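Local atomic coordinates of aminoglycoside N(3)-acetyltransferase (Streptomyces griseus, PDB entry 7LAP), a protein that probably transfers an acetyl group to the 3-amino position of aminoglycoside antibiotics, a modification that confers resistance to them. Residues 246-258 and 269-283. Numbering follows the deposited sequence.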
ATOM      1  N   ALA B 246      -8.878  16.290 -19.078  1.00 55.13           N
ATOM      2  CA  ALA B 246      -9.131  15.346 -20.161  1.00 51.75           C
ATOM      3  C   ALA B 246      -9.347  16.082 -21.474  1.00 59.16           C
ATOM      4  O   ALA B 246      -8.883  15.636 -22.529  1.00 58.80           O
ATOM      5  CB  ALA B 246     -10.336  14.467 -19.826  1.00 52.65           C
ATOM      6  N   VAL B 247     -10.046  17.219 -21.426  1.00 56.91           N
ATOM      7  CA  VAL B 247     -10.265  18.008 -22.637  1.00 59.49           C
ATOM      8  C   VAL B 247      -8.952  18.614 -23.132  1.00 56.91           C
ATOM      9  O   VAL B 247      -8.646  18.562 -24.328  1.00 60.28           O
ATOM     10  CB  VAL B 247     -11.337  19.083 -22.381  1.00 60.30           C
ATOM     11  CG1 VAL B 247     -11.520  19.974 -23.617  1.00 62.36           C
ATOM     12  CG2 VAL B 247     -12.632  18.434 -21.968  1.00 60.34           C
ATOM     13  N   ILE B 248      -8.144  19.162 -22.222  1.00 55.14           N
ATOM     14  CA  ILE B 248      -6.862  19.755 -22.613  1.00 55.29           C
ATOM     15  C   ILE B 248      -5.956  18.707 -23.267  1.00 54.03           C
ATOM     16  O   ILE B 248      -5.368  18.942 -24.331  1.00 53.16           O
ATOM     17  CB  ILE B 248      -6.186  20.411 -21.392  1.00 57.73           C
ATOM     18  CG1 ILE B 248      -7.080  21.485 -20.770  1.00 59.17           C
ATOM     19  CG2 ILE B 248      -4.839  21.026 -21.768  1.00 54.82           C
ATOM     20  CD1 ILE B 248      -6.421  22.210 -19.605  1.00 55.24           C
ATOM     21  N   VAL B 249      -5.821  17.534 -22.635  1.00 49.71           N
ATOM     22  CA  VAL B 249      -4.944  16.497 -23.177  1.00 53.91           C
ATOM     23  C   VAL B 249      -5.474  15.980 -24.506  1.00 53.30           C
ATOM     24  O   VAL B 249      -4.694  15.671 -25.425  1.00 51.39           O
ATOM     25  CB  VAL B 249      -4.753  15.355 -22.158  1.00 50.91           C
ATOM     26  CG1 VAL B 249      -3.989  14.191 -22.791  1.00 48.18           C
ATOM     27  CG2 VAL B 249      -4.007  15.862 -20.932  1.00 47.81           C
ATOM     28  N   GLY B 250      -6.798  15.872 -24.634  1.00 54.03           N
ATOM     29  CA  GLY B 250      -7.366  15.478 -25.910  1.00 52.44           C
ATOM     30  C   GLY B 250      -7.037  16.458 -27.023  1.00 57.84           C
ATOM     31  O   GLY B 250      -6.689  16.058 -28.140  1.00 57.88           O
ATOM     32  N   SER B 251      -7.132  17.762 -26.731  1.00 61.34           N
ATOM     33  CA  SER B 251      -6.744  18.770 -27.716  1.00 63.87           C
ATOM     34  C   SER B 251      -5.248  18.734 -27.968  1.00 62.92           C
ATOM     35  O   SER B 251      -4.792  18.924 -29.102  1.00 64.70           O
ATOM     36  CB  SER B 251      -7.135  20.172 -27.246  1.00 69.51           C
ATOM     37  OG  SER B 251      -8.470  20.205 -26.804  1.00 77.31           O
ATOM     38  N   MET B 252      -4.472  18.545 -26.905  1.00 60.49           N
ATOM     39  CA  MET B 252      -3.035  18.365 -27.039  1.00 56.62           C
ATOM     40  C   MET B 252      -2.722  17.270 -28.049  1.00 56.85           C
ATOM     41  O   MET B 252      -1.959  17.475 -29.004  1.00 56.11           O
ATOM     42  CB  MET B 252      -2.459  18.015 -25.668  1.00 56.62           C
ATOM     43  CG  MET B 252      -0.975  18.022 -25.564  1.00 53.11           C
ATOM     44  SD  MET B 252      -0.498  17.565 -23.878  1.00 51.18           S
ATOM     45  CE  MET B 252      -1.239  18.860 -22.864  1.00 50.38           C
ATOM     46  N   LEU B 253      -3.314  16.094 -27.842  1.00 54.79           N
ATOM     47  CA  LEU B 253      -3.064  14.956 -28.718  1.00 55.64           C
ATOM     48  C   LEU B 253      -3.487  15.262 -30.148  1.00 57.32           C
ATOM     49  O   LEU B 253      -2.762  14.940 -31.097  1.00 55.92           O
ATOM     50  CB  LEU B 253      -3.807  13.729 -28.200  1.00 54.67           C
ATOM     51  CG  LEU B 253      -3.175  13.089 -26.965  1.00 54.33           C
ATOM     52  CD1 LEU B 253      -4.235  12.249 -26.216  1.00 49.24           C
ATOM     53  CD2 LEU B 253      -1.972  12.241 -27.386  1.00 50.28           C
ATOM     54  N   ALA B 254      -4.651  15.900 -30.314  1.00 58.28           N
ATOM     55  CA  ALA B 254      -5.160  16.214 -31.648  1.00 59.04           C
ATOM     56  C   ALA B 254      -4.266  17.214 -32.361  1.00 59.24           C
ATOM     57  O   ALA B 254      -4.179  17.198 -33.587  1.00 61.07           O
ATOM     58  CB  ALA B 254      -6.590  16.758 -31.560  1.00 61.13           C
ATOM     59  N   ALA B 255      -3.598  18.086 -31.620  1.00 63.40           N
ATOM     60  CA  ALA B 255      -2.623  19.008 -32.186  1.00 63.33           C
ATOM     61  C   ALA B 255      -1.278  18.350 -32.484  1.00 66.54           C
ATOM     62  O   ALA B 255      -0.331  19.061 -32.840  1.00 68.19           O
ATOM     63  CB  ALA B 255      -2.404  20.182 -31.228  1.00 63.43           C
ATOM     64  N   GLY B 256      -1.151  17.033 -32.305  1.00 64.42           N
ATOM     65  CA  GLY B 256       0.086  16.330 -32.591  1.00 60.34           C
ATOM     66  C   GLY B 256       1.120  16.316 -31.486  1.00 58.13           C
ATOM     67  O   GLY B 256       2.281  15.989 -31.758  1.00 59.73           O
ATOM     68  N   ILE B 257       0.756  16.659 -30.256  1.00 52.58           N
ATOM     69  CA  ILE B 257       1.679  16.603 -29.128  1.00 49.09           C
ATOM     70  C   ILE B 257       1.373  15.327 -28.350  1.00 51.38           C
ATOM     71  O   ILE B 257       0.299  15.197 -27.754  1.00 52.89           O
ATOM     72  CB  ILE B 257       1.550  17.844 -28.238  1.00 50.90           C
ATOM     73  CG1 ILE B 257       1.973  19.093 -29.013  1.00 54.40           C
ATOM     74  CG2 ILE B 257       2.367  17.700 -26.991  1.00 47.07           C
ATOM     75  CD1 ILE B 257       1.546  20.381 -28.364  1.00 58.56           C
ATOM     76  N   GLY B 258       2.306  14.390 -28.330  1.00 45.99           N
ATOM     77  CA  GLY B 258       2.089  13.145 -27.622  1.00 39.81           C
ATOM     78  C   GLY B 258       1.941  11.975 -28.589  1.00 45.11           C
ATOM     79  O   GLY B 258       1.434  12.114 -29.706  1.00 51.56           O
ATOM     80  N   ARG B 269       0.114   6.716 -23.388  1.00 31.52           N
ATOM     81  CA  ARG B 269       0.435   7.952 -24.086  1.00 37.62           C
ATOM     82  C   ARG B 269       1.703   8.553 -23.513  1.00 39.65           C
ATOM     83  O   ARG B 269       1.841   8.672 -22.295  1.00 36.81           O
ATOM     84  CB  ARG B 269      -0.689   9.000 -23.974  1.00 38.98           C
ATOM     85  CG  ARG B 269      -1.919   8.669 -24.815  1.00 45.68           C
ATOM     86  CD  ARG B 269      -3.037   8.242 -23.911  1.00 50.11           C
ATOM     87  NE  ARG B 269      -4.352   8.341 -24.568  1.00 52.73           N
ATOM     88  CZ  ARG B 269      -5.497   8.115 -23.934  1.00 51.49           C
ATOM     89  NH1 ARG B 269      -5.468   7.808 -22.636  1.00 49.07           N
ATOM     90  NH2 ARG B 269      -6.651   8.203 -24.587  1.00 51.90           N
ATOM     91  N   LEU B 270       2.591   8.980 -24.395  1.00 39.87           N
ATOM     92  CA  LEU B 270       3.885   9.524 -24.010  1.00 40.08           C
ATOM     93  C   LEU B 270       4.016  10.918 -24.601  1.00 38.53           C
ATOM     94  O   LEU B 270       3.883  11.093 -25.819  1.00 38.73           O
ATOM     95  CB  LEU B 270       5.022   8.619 -24.496  1.00 40.03           C
ATOM     96  CG  LEU B 270       6.431   9.120 -24.132  1.00 41.44           C
ATOM     97  CD1 LEU B 270       6.572   9.153 -22.600  1.00 38.15           C
ATOM     98  CD2 LEU B 270       7.470   8.188 -24.779  1.00 39.35           C
ATOM     99  N   PHE B 271       4.264  11.901 -23.734  1.00 38.87           N
ATOM    100  CA  PHE B 271       4.355  13.316 -24.072  1.00 40.47           C
ATOM    101  C   PHE B 271       5.706  13.883 -23.665  1.00 44.26           C
ATOM    102  O   PHE B 271       6.241  13.531 -22.612  1.00 44.72           O
ATOM    103  CB  PHE B 271       3.300  14.161 -23.319  1.00 40.65           C
ATOM    104  CG  PHE B 271       1.884  13.686 -23.498  1.00 45.71           C
ATOM    105  CD1 PHE B 271       1.369  12.653 -22.710  1.00 41.20           C
ATOM    106  CD2 PHE B 271       1.054  14.304 -24.434  1.00 44.17           C
ATOM    107  CE1 PHE B 271       0.036  12.225 -22.856  1.00 41.51           C
ATOM    108  CE2 PHE B 271      -0.273  13.877 -24.598  1.00 45.65           C
ATOM    109  CZ  PHE B 271      -0.780  12.832 -23.805  1.00 40.15           C
ATOM    110  N   ASP B 272       6.199  14.857 -24.432  1.00 42.82           N
ATOM    111  CA  ASP B 272       7.273  15.704 -23.924  1.00 43.00           C
ATOM    112  C   ASP B 272       6.667  16.771 -23.006  1.00 47.50           C
ATOM    113  O   ASP B 272       5.684  17.435 -23.374  1.00 47.42           O
ATOM    114  CB  ASP B 272       8.057  16.343 -25.077  1.00 45.44           C
ATOM    115  CG  ASP B 272       8.752  15.311 -25.972  1.00 54.94           C
ATOM    116  OD1 ASP B 272       9.227  14.276 -25.460  1.00 56.99           O
ATOM    117  OD2 ASP B 272       8.825  15.526 -27.201  1.00 60.52           O
ATOM    118  N   ALA B 273       7.265  16.946 -21.815  1.00 43.60           N
ATOM    119  CA  ALA B 273       6.666  17.796 -20.783  1.00 41.46           C
ATOM    120  C   ALA B 273       6.659  19.270 -21.177  1.00 45.06           C
ATOM    121  O   ALA B 273       5.690  19.978 -20.887  1.00 47.46           O
ATOM    122  CB  ALA B 273       7.401  17.634 -19.452  1.00 42.26           C
ATOM    123  N   ALA B 274       7.744  19.775 -21.783  1.00 45.52           N
ATOM    124  CA  ALA B 274       7.769  21.198 -22.130  1.00 50.32           C
ATOM    125  C   ALA B 274       6.683  21.581 -23.137  1.00 53.31           C
ATOM    126  O   ALA B 274       5.955  22.561 -22.877  1.00 49.19           O
ATOM    127  CB  ALA B 274       9.172  21.603 -22.615  1.00 47.78           C
ATOM    128  N   PRO B 275       6.499  20.885 -24.276  1.00 51.02           N
ATOM    129  CA  PRO B 275       5.387  21.274 -25.176  1.00 53.49           C
ATOM    130  C   PRO B 275       4.009  21.052 -24.562  1.00 52.23           C
ATOM    131  O   PRO B 275       3.076  21.814 -24.868  1.00 51.10           O
ATOM    132  CB  PRO B 275       5.590  20.392 -26.420  1.00 54.54           C
ATOM    133  CG  PRO B 275       6.980  19.885 -26.323  1.00 57.21           C
ATOM    134  CD  PRO B 275       7.300  19.797 -24.851  1.00 55.25           C
ATOM    135  N   ALA B 276       3.855  20.040 -23.697  1.00 47.06           N
ATOM    136  CA  ALA B 276       2.562  19.805 -23.059  1.00 46.70           C
ATOM    137  C   ALA B 276       2.177  20.955 -22.135  1.00 47.96           C
ATOM    138  O   ALA B 276       1.024  21.397 -22.136  1.00 46.67           O
ATOM    139  CB  ALA B 276       2.581  18.486 -22.291  1.00 43.44           C
ATOM    140  N   VAL B 277       3.128  21.454 -21.344  1.00 50.43           N
ATOM    141  CA  VAL B 277       2.850  22.593 -20.474  1.00 49.32           C
ATOM    142  C   VAL B 277       2.613  23.843 -21.302  1.00 53.88           C
ATOM    143  O   VAL B 277       1.666  24.603 -21.054  1.00 54.50           O
ATOM    144  CB  VAL B 277       3.998  22.803 -19.466  1.00 51.71           C
ATOM    145  CG1 VAL B 277       3.995  24.233 -18.967  1.00 54.02           C
ATOM    146  CG2 VAL B 277       3.824  21.894 -18.311  1.00 53.71           C
ATOM    147  N   GLU B 278       3.477  24.092 -22.284  1.00 55.87           N
ATOM    148  CA  GLU B 278       3.260  25.224 -23.184  1.00 62.74           C
ATOM    149  C   GLU B 278       1.866  25.167 -23.814  1.00 60.49           C
ATOM    150  O   GLU B 278       1.148  26.169 -23.856  1.00 60.11           O
ATOM    151  CB  GLU B 278       4.344  25.228 -24.254  1.00 71.80           C
ATOM    152  CG  GLU B 278       4.132  26.200 -25.393  1.00 84.98           C
ATOM    153  CD  GLU B 278       5.283  26.147 -26.377  1.00 94.99           C
ATOM    154  OE1 GLU B 278       5.761  25.026 -26.681  1.00 97.34           O
ATOM    155  OE2 GLU B 278       5.721  27.221 -26.834  1.00100.87           O
ATOM    156  N   PHE B 279       1.452  23.988 -24.282  1.00 57.13           N
ATOM    157  CA  PHE B 279       0.115  23.871 -24.852  1.00 57.56           C
ATOM    158  C   PHE B 279      -0.952  24.139 -23.799  1.00 57.64           C
ATOM    159  O   PHE B 279      -1.960  24.799 -24.079  1.00 59.05           O
ATOM    160  CB  PHE B 279      -0.076  22.479 -25.464  1.00 53.86           C
ATOM    161  CG  PHE B 279      -1.392  22.299 -26.170  1.00 56.33           C
ATOM    162  CD1 PHE B 279      -2.536  21.935 -25.459  1.00 52.64           C
ATOM    163  CD2 PHE B 279      -1.485  22.485 -27.553  1.00 55.75           C
ATOM    164  CE1 PHE B 279      -3.759  21.765 -26.115  1.00 55.40           C
ATOM    165  CE2 PHE B 279      -2.705  22.322 -28.217  1.00 58.17           C
ATOM    166  CZ  PHE B 279      -3.847  21.964 -27.497  1.00 57.49           C
ATOM    167  N   GLY B 280      -0.758  23.614 -22.587  1.00 55.66           N
ATOM    168  CA  GLY B 280      -1.797  23.714 -21.580  1.00 49.03           C
ATOM    169  C   GLY B 280      -2.028  25.148 -21.144  1.00 54.46           C
ATOM    170  O   GLY B 280      -3.173  25.594 -21.003  1.00 55.86           O
ATOM    171  N   VAL B 281      -0.950  25.904 -20.953  1.00 56.44           N
ATOM    172  CA  VAL B 281      -1.132  27.277 -20.505  1.00 59.23           C
ATOM    173  C   VAL B 281      -1.780  28.104 -21.604  1.00 62.32           C
ATOM    174  O   VAL B 281      -2.663  28.924 -21.341  1.00 65.89           O
ATOM    175  CB  VAL B 281       0.210  27.867 -20.043  1.00 63.63           C
ATOM    176  CG1 VAL B 281       0.642  27.228 -18.750  1.00 59.46           C
ATOM    177  CG2 VAL B 281       1.253  27.631 -21.069  1.00 69.78           C
ATOM    178  N   ARG B 282      -1.389  27.869 -22.858  1.00 64.95           N
ATOM    179  CA  ARG B 282      -2.015  28.586 -23.960  1.00 70.07           C
ATOM    180  C   ARG B 282      -3.483  28.198 -24.098  1.00 70.24           C
ATOM    181  O   ARG B 282      -4.337  29.040 -24.400  1.00 71.10           O
ATOM    182  CB  ARG B 282      -1.259  28.327 -25.261  1.00 71.78           C
ATOM    183  CG  ARG B 282      -1.927  28.946 -26.486  1.00 80.81           C
ATOM    184  CD  ARG B 282      -0.937  29.086 -27.623  1.00 90.62           C
ATOM    185  NE  ARG B 282      -0.239  27.819 -27.794  1.00 97.85           N
ATOM    186  CZ  ARG B 282      -0.728  26.779 -28.467  1.00101.98           C
ATOM    187  NH1 ARG B 282      -1.911  26.870 -29.074  1.00105.98           N
ATOM    188  NH2 ARG B 282      -0.027  25.652 -28.545  1.00 98.99           N
ATOM    189  N   TRP B 283      -3.802  26.931 -23.852  1.00 69.25           N
ATOM    190  CA  TRP B 283      -5.202  26.520 -23.858  1.00 68.32           C
ATOM    191  C   TRP B 283      -5.995  27.290 -22.808  1.00 67.13           C
ATOM    192  O   TRP B 283      -7.064  27.838 -23.094  1.00 67.64           O
ATOM    193  CB  TRP B 283      -5.297  25.014 -23.620  1.00 65.95           C
ATOM    194  CG  TRP B 283      -6.675  24.464 -23.850  1.00 68.02           C
ATOM    195  CD1 TRP B 283      -7.152  23.884 -24.992  1.00 67.78           C
ATOM    196  CD2 TRP B 283      -7.752  24.450 -22.907  1.00 67.61           C
ATOM    197  NE1 TRP B 283      -8.465  23.516 -24.817  1.00 69.66           N
ATOM    198  CE2 TRP B 283      -8.854  23.848 -23.544  1.00 69.02           C
ATOM    199  CE3 TRP B 283      -7.889  24.884 -21.583  1.00 66.01           C
ATOM    200  CZ2 TRP B 283     -10.081  23.675 -22.905  1.00 70.64           C
ATOM    201  CZ3 TRP B 283      -9.101  24.709 -20.949  1.00 66.49           C
ATOM    202  CH2 TRP B 283     -10.183  24.107 -21.609  1.00 68.49           C
TER
HETATM  203  O   HOH W   1     -10.037  22.823 -27.294  1.00 82.82           O
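Phe279 and Trp283, one turn apart on helix 273-283, present ring faces to the backbone and side chains of helix 246-254, a compact example of aromatic side chains packed between two crossing helices. In Phe279, CG anti to the backbone N (chi1 -176°) carries the ring to the Ser251-Met252 backbone. Met252 CA lies over its face, 3.8 Å from the centroid, a CH-pi contact made by backbone rather than side chain; Ile248 CG1 sits likewise 3.7 Å from the centroid of the Trp283 six-membered ring. Further apolar contacts continue along the interface: Ile257 CD1 approaches Phe279 CD2, while Val249 CG1 and Leu253 CD2 meet the far end of the Phe271 ring. The bent thioether of Met252 bridges strand and helix, its SD 3.7 Å from Phe271 CD2, an oblique Met-aromatic contact, and 3.6 Å from Ala276 CB. Polar linkage is indirect: one water donates to Ser251 OG and accepts from Trp283 NE1 at the indole edge. Past the Schellman turn at Gly256, Gly258 CA approaches Leu270 O at 3.3 Å, a CA-H...O contact. The second segment starts inside the hairpin of strands 259-263 and 266-272, at one margin of the mixed sheet; helix 189-196 touches Val249, Val277 and Val281.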